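Local structure of putative secreted cellulose binding protein (Streptomyces coelicolor, 4OY7) at residues G56-G59 with A60-P64. The protein cleaves cellulose oxidatively through a copper-dependent lytic polysaccharide monooxygenase domain, the part of the longer secreted protein present here. Numbering follows the deposited sequence.
Sequences GGRG and AGYVP
Tyr62 sets its CG anti to the backbone N (chi1 172°), while the Arg58 chain runs out extended at chi2 and bends at chi3 (-73°), and together these torsions bring the guanidinium flat over one face of the phenol ring. The planes lie within 17° of parallel, and Arg58 CZ stands 3.5 Å from the centroid of the Tyr62 ring, a stack that is also a cation-pi contact. The overlap is displaced toward the ring's rim: Arg58 NH2 comes 3.2 Å from Tyr62 CE1, and Arg58 NH1 3.3 Å from Tyr62 CD1. Nearer the backbone, Arg58 CB packs 3.7 Å from Tyr62 CD2. Both planes are anchored by hydrogen bonds, Arg58 NE and NH2 to the carbonyls of Ala55 and Asn54, and Tyr62 OH to Asp52. An alanine in place of Tyr62 would probably leave the guanidinium without its aromatic platform and Asp52 without its hydroxyl partner.

The backbone beneath illustrates how one carbonyl can close two turns. Gly59 O accepts from Tyr62 N at 3.0 Å and, along a straighter bond, from Val63 N at 2.9 Å, the donors arriving from opposite faces of the carbonyl plane. A water bridges Gly59 N (2.8 Å) and Ala60 O. Gly61 has a positive phi at the third position of the turn, where a side chain would jam against the preceding carbonyl. Residues 59-62 thus form a classic type II beta-turn, overlapped by a five-residue alpha-turn, in the surface loop joining strands 51-52 and 92-94 of the AA10 beta-sandwich fold.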
# COMPACT_ATOMS: atom_id res chain seq x y z
N GLY A 56 11.05 -12.86 2.88
CA GLY A 56 10.70 -14.14 3.49
C GLY A 56 9.78 -14.10 4.68
O GLY A 56 9.90 -14.93 5.55
N GLY A 57 8.85 -13.15 4.73
CA GLY A 57 7.95 -13.04 5.88
C GLY A 57 8.48 -12.26 7.07
O GLY A 57 7.77 -12.06 8.06
N ARG A 58 9.71 -11.79 6.97
CA ARG A 58 10.30 -10.96 8.02
C ARG A 58 9.69 -9.57 7.97
O ARG A 58 9.27 -9.13 6.91
CB ARG A 58 11.81 -10.88 7.84
CG ARG A 58 12.50 -12.24 8.02
CD ARG A 58 13.99 -12.07 7.85
NE ARG A 58 14.39 -11.86 6.46
CZ ARG A 58 15.63 -11.64 6.07
NH1 ARG A 58 16.60 -11.52 6.98
NH2 ARG A 58 15.92 -11.51 4.78
N GLY A 59 9.67 -8.92 9.13
CA GLY A 59 9.14 -7.55 9.32
C GLY A 59 10.06 -6.78 10.25
O GLY A 59 11.18 -6.43 9.85
N ALA A 60 9.65 -6.54 11.50
CA ALA A 60 10.48 -5.80 12.48
C ALA A 60 11.83 -6.46 12.71
O ALA A 60 11.92 -7.68 12.92
CB ALA A 60 9.76 -5.65 13.81
N GLY A 61 12.89 -5.66 12.69
CA GLY A 61 14.24 -6.14 12.87
C GLY A 61 14.94 -6.39 11.54
O GLY A 61 16.17 -6.53 11.51
N TYR A 62 14.15 -6.46 10.45
CA TYR A 62 14.66 -6.65 9.09
C TYR A 62 14.31 -5.48 8.13
O TYR A 62 15.18 -5.00 7.42
CB TYR A 62 14.15 -7.99 8.52
CG TYR A 62 14.49 -8.13 7.07
CD1 TYR A 62 15.81 -8.28 6.67
CD2 TYR A 62 13.51 -8.03 6.10
CE1 TYR A 62 16.15 -8.37 5.33
CE2 TYR A 62 13.83 -8.12 4.77
CZ TYR A 62 15.15 -8.28 4.39
OH TYR A 62 15.49 -8.38 3.07
N VAL A 63 13.03 -5.09 8.07
CA VAL A 63 12.57 -3.90 7.29
C VAL A 63 12.70 -2.70 8.22
O VAL A 63 12.05 -2.65 9.26
CB VAL A 63 11.11 -4.09 6.75
CG1 VAL A 63 10.63 -2.94 5.87
CG2 VAL A 63 11.01 -5.39 5.98
N PRO A 64 13.60 -1.76 7.90
CA PRO A 64 13.83 -0.68 8.87
C PRO A 64 12.62 0.22 9.07
O PRO A 64 11.86 0.41 8.13
CB PRO A 64 15.01 0.10 8.26
CG PRO A 64 15.72 -0.93 7.45
CD PRO A 64 14.63 -1.77 6.85
O HOH W 1 10.83 -10.04 11.47